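Side-chain contacts in probable acetyltransferases (Chromobacterium violaceum, PDB 3PZJ), which probably transfers an acetyl group from acetyl-CoA to an acceptor, perhaps the N-terminal serine or alanine of a protein: residues T91-V96 / I122-F127; G106-R111 / T138-L143; R183-V188 / R193-F198. All coordinates share one frame; numbering follows the deposited sequence.

Contact 1 of 3, residues T91-V96 / I122-F127; sequences TALYVV and IGHVNF. With NA (sodium ion), chain C; EDO (1,2-ethanediol), chain D.
Leu93 and His124 meet at about a right angle, the leucine methyl CD2 lying 3.7 Å from His124 CB and equally near ND1. CG of His124 stands beside its own backbone N (chi1 -72°), which brings the imidazole over toward the leucine. Thr91 CG2 approaches the ring more loosely, 4.3 Å from His124 CE1. ND1 is buried here, and the model gives it no hydrogen-bonding partner. Three residues along, Val96 CG2 rests 4.1 Å from Phe127 CE1, while Val125 CG1 sits over the centre of one face of that phenyl ring.

Further out, O2 of an ethanediol molecule lies over one face of the imidazole and accepts a 3.0 Å hydrogen bond from His124 N; Tyr69 OH also binds this molecule. The backbone of His124 has a positive phi, a local distortion of the strand consistent with the bulge by which GNAT enzymes expose an amide to the acetyl-CoA thioester. Asn126 ND2 donates to His124 O at 2.9 Å from above the carbonyl plane. Thr91 O binds sodium at 2.2 Å together with Val86, Gln88 and two waters.

The two strands run parallel, separated by strand 106-114. Leu93 and His124 pack on helix 75-87, whereas Val96 and Phe127 touch helix 135-150.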
loop_
_atom_site.group_PDB
_atom_site.type_symbol
_atom_site.label_atom_id
_atom_site.label_comp_id
_atom_site.label_asym_id
_atom_site.label_seq_id
_atom_site.Cartn_x
_atom_site.Cartn_y
_atom_site.Cartn_z
ATOM N N THR A 91 -0.348 -0.009 12.451
ATOM C CA THR A 91 1.035 -0.348 12.827
ATOM C C THR A 91 1.090 -0.848 14.301
ATOM O O THR A 91 0.396 -0.295 15.216
ATOM C CB THR A 91 1.937 0.892 12.634
ATOM O OG1 THR A 91 1.948 1.244 11.250
ATOM C CG2 THR A 91 3.328 0.580 13.037
ATOM N N ALA A 92 1.849 -1.924 14.536
ATOM C CA ALA A 92 2.074 -2.420 15.901
ATOM C C ALA A 92 3.524 -2.821 16.004
ATOM O O ALA A 92 4.015 -3.515 15.117
ATOM C CB ALA A 92 1.181 -3.632 16.199
ATOM N N LEU A 93 4.207 -2.378 17.041
ATOM C CA LEU A 93 5.626 -2.692 17.192
ATOM C C LEU A 93 5.877 -3.467 18.467
ATOM O O LEU A 93 5.061 -3.395 19.405
ATOM C CB LEU A 93 6.465 -1.439 17.272
ATOM C CG LEU A 93 6.508 -0.504 16.034
ATOM C CD1 LEU A 93 7.362 0.753 16.389
ATOM C CD2 LEU A 93 7.038 -1.228 14.822
ATOM N N TYR A 94 6.967 -4.219 18.455
ATOM C CA TYR A 94 7.363 -5.114 19.549
ATOM C C TYR A 94 8.847 -4.934 19.766
ATOM O O TYR A 94 9.611 -4.663 18.823
ATOM C CB TYR A 94 7.094 -6.560 19.190
ATOM C CG TYR A 94 5.618 -6.811 18.908
ATOM C CD1 TYR A 94 4.753 -7.274 19.913
ATOM C CD2 TYR A 94 5.087 -6.540 17.668
ATOM C CE1 TYR A 94 3.404 -7.481 19.641
ATOM C CE2 TYR A 94 3.747 -6.761 17.384
ATOM C CZ TYR A 94 2.905 -7.142 18.399
ATOM O OH TYR A 94 1.581 -7.339 18.174
ATOM N N VAL A 95 9.248 -5.094 21.027
ATOM C CA VAL A 95 10.604 -5.069 21.443
ATOM C C VAL A 95 11.148 -6.544 21.563
ATOM O O VAL A 95 10.516 -7.436 22.122
ATOM C CB VAL A 95 10.750 -4.357 22.789
ATOM C CG1 VAL A 95 12.191 -4.446 23.216
ATOM C CG2 VAL A 95 10.331 -2.887 22.655
ATOM N N VAL A 96 12.328 -6.761 20.988
ATOM C CA VAL A 96 12.954 -8.063 20.980
ATOM C C VAL A 96 13.766 -8.159 22.276
ATOM O O VAL A 96 14.662 -7.355 22.482
ATOM C CB VAL A 96 13.858 -8.192 19.787
ATOM C CG1 VAL A 96 14.566 -9.589 19.828
ATOM C CG2 VAL A 96 12.952 -8.079 18.460
ATOM N N ILE A 122 5.684 -7.037 7.484
ATOM C CA ILE A 122 6.659 -7.009 8.572
ATOM C C ILE A 122 7.648 -5.909 8.218
ATOM O O ILE A 122 8.203 -5.922 7.144
ATOM C CB ILE A 122 7.338 -8.377 8.766
ATOM C CG1 ILE A 122 6.355 -9.309 9.467
ATOM C CG2 ILE A 122 8.579 -8.304 9.609
ATOM C CD1 ILE A 122 6.652 -10.776 9.348
ATOM N N GLY A 123 7.796 -4.951 9.110
ATOM C CA GLY A 123 8.702 -3.867 8.946
ATOM C C GLY A 123 9.201 -3.274 10.221
ATOM O O GLY A 123 9.111 -3.905 11.268
ATOM N N HIS A 124 9.805 -2.109 10.069
ATOM C CA HIS A 124 10.506 -1.424 11.089
ATOM C C HIS A 124 11.474 -2.362 11.781
ATOM O O HIS A 124 11.648 -2.329 13.013
ATOM C CB HIS A 124 9.485 -0.832 12.093
ATOM C CG HIS A 124 8.724 0.325 11.556
ATOM N ND1 HIS A 124 7.363 0.287 11.429
ATOM C CD2 HIS A 124 9.108 1.557 11.134
ATOM C CE1 HIS A 124 6.939 1.426 10.896
ATOM N NE2 HIS A 124 7.975 2.213 10.692
ATOM N N VAL A 125 12.225 -3.127 10.968
ATOM C CA VAL A 125 13.162 -4.073 11.516
ATOM C C VAL A 125 14.433 -3.350 11.869
ATOM O O VAL A 125 15.181 -2.854 10.975
ATOM C CB VAL A 125 13.478 -5.210 10.543
ATOM C CG1 VAL A 125 14.584 -6.206 11.099
ATOM C CG2 VAL A 125 12.209 -5.910 10.051
ATOM N N ASN A 126 14.625 -3.175 13.173
ATOM C CA ASN A 126 15.719 -2.375 13.757
ATOM C C ASN A 126 16.425 -3.221 14.801
ATOM O O ASN A 126 16.025 -3.247 16.013
ATOM C CB ASN A 126 15.147 -1.134 14.413
ATOM C CG ASN A 126 14.781 -0.070 13.412
ATOM O OD1 ASN A 126 15.660 0.683 13.025
ATOM N ND2 ASN A 126 13.541 -0.094 12.862
ATOM N N PHE A 127 17.463 -3.934 14.348
ATOM C CA PHE A 127 18.158 -4.883 15.227
ATOM C C PHE A 127 19.529 -4.335 15.582
ATOM O O PHE A 127 20.272 -3.919 14.702
ATOM C CB PHE A 127 18.325 -6.220 14.494
ATOM C CG PHE A 127 17.045 -7.033 14.330
ATOM C CD1 PHE A 127 15.844 -6.665 14.893
ATOM C CD2 PHE A 127 17.077 -8.191 13.601
ATOM C CE1 PHE A 127 14.707 -7.458 14.757
ATOM C CE2 PHE A 127 15.934 -8.938 13.424
ATOM C CZ PHE A 127 14.768 -8.613 14.066
HETATM NA NA NA C . -0.791 1.243 16.320
HETATM C C1 EDO D . 10.726 0.480 8.107
HETATM O O1 EDO D . 12.019 0.307 8.634
HETATM C C2 EDO D . 10.429 -0.665 7.172
HETATM O O2 EDO D . 9.072 -0.960 7.356
HETATM O O HOH W 1 -0.394 -0.276 18.179
HETATM O O HOH W 2 -2.971 1.344 17.135
#

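Contact 2 of 3, residues G106-R111 / T138-L143; sequences GFLGYR and TEAVFL
No flat side chain mediates the meeting of Leu108 with Ala140 and Val141; the peptide O of Ala140 is 4.4 Å from Leu108 CD1, and the Phe127 ring also flanks the leucine. Phe142 meets Trp205 with the planes at about 50°, and Tyr110 runs along the same helix further on, its OH hydrogen-bonded to Leu144 O and its side chain on Thr147 and Ala148.

The touch itself is made by methyl groups. Leu108 CD1 is 4.1 Å from Val141 CG2, the two side chains crossing at about a right angle, and CD2 faces Ala140 CB at 4.5 Å. Leu108 CG lies between the backbone N and the carbonyl carbon (chi1 85°), an unfavourable setting that sends both branches toward the helix. This is helix-on-sheet packing of the GNAT fold: helix 135-150 follows strand 119-127 and packs against one face of the central strands. In this family the start of that helix usually helps to hold the pyrophosphate of acetyl-CoA.

Around Leu108 the apolar layer continues through Val96, Phe127 and Leu144. Ala140 also reaches Val96 and Leu41, and Leu143 packs on Val39 and Leu41 of strand 39-43.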
loop_
_atom_site.group_PDB
_atom_site.type_symbol
_atom_site.label_atom_id
_atom_site.label_comp_id
_atom_site.label_asym_id
_atom_site.label_seq_id
_atom_site.Cartn_x
_atom_site.Cartn_y
_atom_site.Cartn_z
ATOM N N GLY A 106 16.352 -4.866 20.307
ATOM C CA GLY A 106 15.972 -4.093 19.089
ATOM C C GLY A 106 14.468 -4.120 19.011
ATOM O O GLY A 106 13.812 -4.542 19.971
ATOM N N PHE A 107 13.937 -3.709 17.876
ATOM C CA PHE A 107 12.519 -3.732 17.653
ATOM C C PHE A 107 12.138 -4.046 16.234
ATOM O O PHE A 107 12.950 -4.036 15.382
ATOM C CB PHE A 107 11.830 -2.466 18.143
ATOM C CG PHE A 107 12.177 -1.225 17.379
ATOM C CD1 PHE A 107 11.318 -0.722 16.466
ATOM C CD2 PHE A 107 13.339 -0.554 17.612
ATOM C CE1 PHE A 107 11.612 0.394 15.809
ATOM C CE2 PHE A 107 13.637 0.562 16.948
ATOM C CZ PHE A 107 12.787 1.034 16.047
ATOM N N LEU A 108 10.866 -4.378 16.059
ATOM C CA LEU A 108 10.244 -4.678 14.782
ATOM C C LEU A 108 8.738 -4.825 14.942
ATOM O O LEU A 108 8.256 -4.798 15.996
ATOM C CB LEU A 108 10.840 -5.926 14.155
ATOM C CG LEU A 108 10.288 -7.250 14.567
ATOM C CD1 LEU A 108 10.676 -8.325 13.589
ATOM C CD2 LEU A 108 10.661 -7.584 15.924
ATOM N N GLY A 109 8.007 -4.914 13.859
ATOM C CA GLY A 109 6.583 -5.078 13.955
ATOM C C GLY A 109 5.847 -5.223 12.652
ATOM O O GLY A 109 6.433 -5.608 11.694
ATOM N N TYR A 110 4.563 -4.907 12.664
ATOM C CA TYR A 110 3.721 -4.950 11.506
ATOM C C TYR A 110 3.400 -3.513 11.093
ATOM O O TYR A 110 3.251 -2.588 11.934
ATOM C CB TYR A 110 2.435 -5.664 11.865
ATOM C CG TYR A 110 2.569 -7.106 12.370
ATOM C CD1 TYR A 110 3.112 -8.096 11.577
ATOM C CD2 TYR A 110 2.074 -7.480 13.630
ATOM C CE1 TYR A 110 3.139 -9.422 12.006
ATOM C CE2 TYR A 110 2.139 -8.819 14.072
ATOM C CZ TYR A 110 2.682 -9.750 13.252
ATOM O OH TYR A 110 2.692 -11.034 13.668
ATOM N N ARG A 111 3.252 -3.312 9.788
ATOM C CA ARG A 111 2.650 -2.099 9.317
ATOM C C ARG A 111 1.775 -2.400 8.144
ATOM O O ARG A 111 1.718 -3.540 7.622
ATOM C CB ARG A 111 3.697 -1.074 8.925
ATOM C CG ARG A 111 4.608 -1.606 7.783
ATOM C CD ARG A 111 5.859 -0.655 7.566
ATOM N NE ARG A 111 5.431 0.701 7.318
ATOM C CZ ARG A 111 5.117 1.233 6.117
ATOM N NH1 ARG A 111 5.214 0.540 4.984
ATOM N NH2 ARG A 111 4.701 2.504 6.027
ATOM N N THR A 138 16.539 -14.307 13.789
ATOM C CA THR A 138 15.736 -15.187 12.968
ATOM C C THR A 138 14.474 -15.608 13.706
ATOM O O THR A 138 13.386 -15.581 13.144
ATOM C CB THR A 138 16.574 -16.414 12.507
ATOM O OG1 THR A 138 17.767 -15.883 11.893
ATOM C CG2 THR A 138 15.796 -17.212 11.467
ATOM N N GLU A 139 14.587 -15.936 14.990
ATOM C CA GLU A 139 13.400 -16.266 15.728
ATOM C C GLU A 139 12.436 -15.098 15.839
ATOM O O GLU A 139 11.219 -15.313 15.715
ATOM C CB GLU A 139 13.767 -16.785 17.129
ATOM C CG GLU A 139 12.508 -17.293 17.818
ATOM C CD GLU A 139 12.771 -18.137 19.066
ATOM O OE1 GLU A 139 13.887 -18.077 19.615
ATOM O OE2 GLU A 139 11.824 -18.848 19.498
ATOM N N ALA A 140 12.958 -13.867 16.023
ATOM C CA ALA A 140 12.071 -12.703 16.128
ATOM C C ALA A 140 11.168 -12.600 14.859
ATOM O O ALA A 140 9.950 -12.436 14.911
ATOM C CB ALA A 140 12.902 -11.442 16.318
ATOM N N VAL A 141 11.787 -12.708 13.706
ATOM C CA VAL A 141 11.028 -12.597 12.484
ATOM C C VAL A 141 10.049 -13.818 12.301
ATOM O O VAL A 141 8.859 -13.670 11.967
ATOM C CB VAL A 141 11.949 -12.430 11.283
ATOM C CG1 VAL A 141 11.114 -12.514 10.026
ATOM C CG2 VAL A 141 12.617 -11.078 11.295
ATOM N N PHE A 142 10.558 -15.019 12.515
ATOM C CA PHE A 142 9.714 -16.225 12.475
ATOM C C PHE A 142 8.501 -16.093 13.384
ATOM O O PHE A 142 7.409 -16.464 12.963
ATOM C CB PHE A 142 10.544 -17.379 12.969
ATOM C CG PHE A 142 9.800 -18.652 13.112
ATOM C CD1 PHE A 142 9.742 -19.534 12.075
ATOM C CD2 PHE A 142 9.279 -19.034 14.354
ATOM C CE1 PHE A 142 9.091 -20.768 12.228
ATOM C CE2 PHE A 142 8.640 -20.236 14.505
ATOM C CZ PHE A 142 8.551 -21.103 13.439
ATOM N N LEU A 143 8.654 -15.524 14.578
ATOM C CA LEU A 143 7.487 -15.330 15.501
ATOM C C LEU A 143 6.415 -14.344 14.958
ATOM O O LEU A 143 5.200 -14.600 15.123
ATOM C CB LEU A 143 7.936 -14.900 16.864
ATOM C CG LEU A 143 8.632 -15.915 17.705
ATOM C CD1 LEU A 143 9.314 -15.248 18.969
ATOM C CD2 LEU A 143 7.614 -17.010 18.115
#

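Contact 3 of 3, residues R183-V188 / R193-F198; sequences RQAMVV and RDTHVF
Arg193 and Met186, a selenomethionine, leave the same face of the sheet as a paired couple, and their torsions then bring SE over the guanidinium. The arginine chain starts with CG opposite the backbone N (chi1 164°) and stays extended to NE, while the selenomethionine bends at its last torsion (chi3 68°). Its SE therefore lies over one face of the guanidinium, displaced toward the rim and 3.8 Å from Arg193 NE. The group is also held at its edge: NE donates to Thr195 OG1 at 3.0 Å, nearly in the guanidinium plane, with a weaker bond from NH1 to the same oxygen. Val188 CG2 supports the aliphatic part, 4.1 Å from Arg193 CD.

The backbones join as an antiparallel hydrogen-bonded pair, Arg193 N giving 3.0 Å to Met186 O. Arg193 O receives two N-H groups, a nearly straight bond from Met186 N at 3.3 Å and a weak one from Ala185 N. Ala185 and Met186 thus both face Arg193 in a classic beta bulge, in the hairpin of strands 177-188 and 191-201. Ala185 CB lies 3.7 Å from Thr195 OG1.

Just before the bulge the chain turns a corner at Arg183 and Gln184. Asp194 OD1 secures it, accepting Gln184 N at 2.8 Å from the anti side of the carboxylate, with Asn192 ND2 as a further donor. The Arg183 side chain leaves for the second subunit, where it binds Glu179, Glu204 and Ser199.

Chemically, the aspartate carboxylate serves as acceptor for the Gln184 N-H at the corner, and the bonds to the threonine hydroxyl restrain the rotation of the Arg193 guanidinium while the selenium packs on its face; the nearby Asp161 may help to balance its charge.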
loop_
_atom_site.group_PDB
_atom_site.type_symbol
_atom_site.label_atom_id
_atom_site.label_comp_id
_atom_site.label_asym_id
_atom_site.label_seq_id
_atom_site.Cartn_x
_atom_site.Cartn_y
_atom_site.Cartn_z
ATOM N N ARG A 183 9.552 1.396 -8.750
ATOM C CA ARG A 183 10.525 2.359 -9.101
ATOM C C ARG A 183 10.079 3.769 -8.699
ATOM O O ARG A 183 8.953 4.140 -8.954
ATOM C CB ARG A 183 10.773 2.314 -10.602
ATOM C CG ARG A 183 11.075 0.863 -11.186
ATOM C CD ARG A 183 10.992 0.920 -12.716
ATOM N NE ARG A 183 9.648 1.363 -13.090
ATOM C CZ ARG A 183 9.338 1.909 -14.258
ATOM N NH1 ARG A 183 10.276 2.043 -15.198
ATOM N NH2 ARG A 183 8.084 2.278 -14.508
ATOM N N GLN A 184 11.024 4.583 -8.226
ATOM C CA GLN A 184 10.737 5.952 -7.737
ATOM C C GLN A 184 9.499 5.973 -6.809
ATOM O O GLN A 184 8.666 6.891 -6.879
ATOM C CB GLN A 184 10.556 6.967 -8.894
ATOM C CG GLN A 184 11.758 6.919 -9.840
ATOM C CD GLN A 184 11.778 8.020 -10.898
ATOM O OE1 GLN A 184 10.802 8.762 -11.102
ATOM N NE2 GLN A 184 12.875 8.087 -11.603
ATOM N N ALA A 185 9.473 5.030 -5.886
ATOM C CA ALA A 185 8.348 4.881 -4.972
ATOM C C ALA A 185 8.352 5.988 -3.947
ATOM O O ALA A 185 7.269 6.523 -3.553
ATOM C CB ALA A 185 8.433 3.503 -4.283
HETATM N N MSE A 186 9.559 6.351 -3.497
HETATM C CA MSE A 186 9.711 7.388 -2.481
HETATM C C MSE A 186 10.890 8.370 -2.713
HETATM O O MSE A 186 11.795 8.105 -3.465
HETATM C CB MSE A 186 9.909 6.710 -1.086
HETATM C CG MSE A 186 8.775 5.904 -0.611
HETATM SE SE MSE A 186 9.154 4.636 0.909
HETATM C CE MSE A 186 9.434 6.070 2.162
ATOM N N VAL A 187 10.831 9.508 -2.041
ATOM C CA VAL A 187 11.984 10.358 -1.895
ATOM C C VAL A 187 12.378 10.291 -0.437
ATOM O O VAL A 187 11.606 10.705 0.450
ATOM C CB VAL A 187 11.649 11.795 -2.335
ATOM C CG1 VAL A 187 12.833 12.777 -2.036
ATOM C CG2 VAL A 187 11.360 11.783 -3.818
ATOM N N VAL A 188 13.551 9.744 -0.159
ATOM C CA VAL A 188 14.020 9.518 1.190
ATOM C C VAL A 188 15.351 10.225 1.338
ATOM O O VAL A 188 16.284 9.973 0.574
ATOM C CB VAL A 188 14.252 7.966 1.481
ATOM C CG1 VAL A 188 14.992 7.660 2.816
ATOM C CG2 VAL A 188 12.897 7.224 1.507
ATOM N N ARG A 193 14.277 6.553 -3.904
ATOM C CA ARG A 193 14.164 5.195 -3.402
ATOM C C ARG A 193 13.282 4.388 -4.318
ATOM O O ARG A 193 12.208 4.791 -4.606
ATOM C CB ARG A 193 13.544 5.144 -2.024
ATOM C CG ARG A 193 13.090 3.764 -1.671
ATOM C CD ARG A 193 13.012 3.501 -0.189
ATOM N NE ARG A 193 12.126 2.395 0.101
ATOM C CZ ARG A 193 11.881 1.870 1.284
ATOM N NH1 ARG A 193 11.055 0.878 1.355
ATOM N NH2 ARG A 193 12.425 2.318 2.376
ATOM N N ASP A 194 13.789 3.269 -4.788
ATOM C CA ASP A 194 13.010 2.237 -5.424
ATOM C C ASP A 194 12.835 1.192 -4.368
ATOM O O ASP A 194 13.792 0.790 -3.655
ATOM C CB ASP A 194 13.785 1.552 -6.585
ATOM C CG ASP A 194 14.227 2.511 -7.700
ATOM O OD1 ASP A 194 13.641 3.558 -7.970
ATOM O OD2 ASP A 194 15.172 2.167 -8.346
ATOM N N THR A 195 11.642 0.654 -4.267
ATOM C CA THR A 195 11.335 -0.316 -3.252
ATOM C C THR A 195 11.201 -1.728 -3.773
ATOM O O THR A 195 10.400 -1.968 -4.581
ATOM C CB THR A 195 10.022 0.036 -2.583
ATOM O OG1 THR A 195 10.173 1.254 -1.886
ATOM C CG2 THR A 195 9.620 -1.074 -1.637
ATOM N N HIS A 196 11.964 -2.656 -3.236
ATOM C CA HIS A 196 11.745 -4.061 -3.528
ATOM C C HIS A 196 10.600 -4.590 -2.665
ATOM O O HIS A 196 10.575 -4.319 -1.415
ATOM C CB HIS A 196 12.991 -4.903 -3.164
ATOM C CG HIS A 196 14.209 -4.691 -4.028
ATOM N ND1 HIS A 196 14.164 -4.352 -5.362
ATOM C CD2 HIS A 196 15.530 -4.870 -3.727
ATOM C CE1 HIS A 196 15.407 -4.311 -5.843
ATOM N NE2 HIS A 196 16.248 -4.602 -4.866
ATOM N N VAL A 197 9.696 -5.364 -3.280
ATOM C CA VAL A 197 8.598 -6.019 -2.564
ATOM C C VAL A 197 8.766 -7.512 -2.618
ATOM O O VAL A 197 8.969 -8.110 -3.711
ATOM C CB VAL A 197 7.207 -5.625 -3.129
ATOM C CG1 VAL A 197 6.071 -6.337 -2.324
ATOM C CG2 VAL A 197 7.021 -4.104 -3.114
ATOM N N PHE A 198 8.747 -8.118 -1.431
ATOM C CA PHE A 198 8.818 -9.521 -1.236
ATOM C C PHE A 198 7.553 -9.974 -0.483
ATOM O O PHE A 198 6.996 -9.193 0.242
ATOM C CB PHE A 198 9.990 -9.904 -0.361
ATOM C CG PHE A 198 11.332 -9.485 -0.880
ATOM C CD1 PHE A 198 12.145 -10.392 -1.565
ATOM C CD2 PHE A 198 11.846 -8.225 -0.601
ATOM C CE1 PHE A 198 13.414 -10.006 -2.015
ATOM C CE2 PHE A 198 13.090 -7.859 -1.048
ATOM C CZ PHE A 198 13.855 -8.735 -1.795
#

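Contacts 1 and 2 interlock: their centres are 6 Å apart, their segments alternate along the chain, and strand 106-114 of contact 2 lies between the two strands of contact 1, joined to them by bonds such as Tyr94 N to Leu108 O (2.8 Å). Together they build the middle of the mixed sheet, with helix 135-150 on one side. Contact 3 comes later in the chain, centred about 20 Å from contact 1 and 22 Å from contact 2, in the hairpin ending the same sheet. The central strands thus come earlier in the chain and the edge hairpin later, and the hairpin at the sheet's edge brings Arg183 to the second subunit.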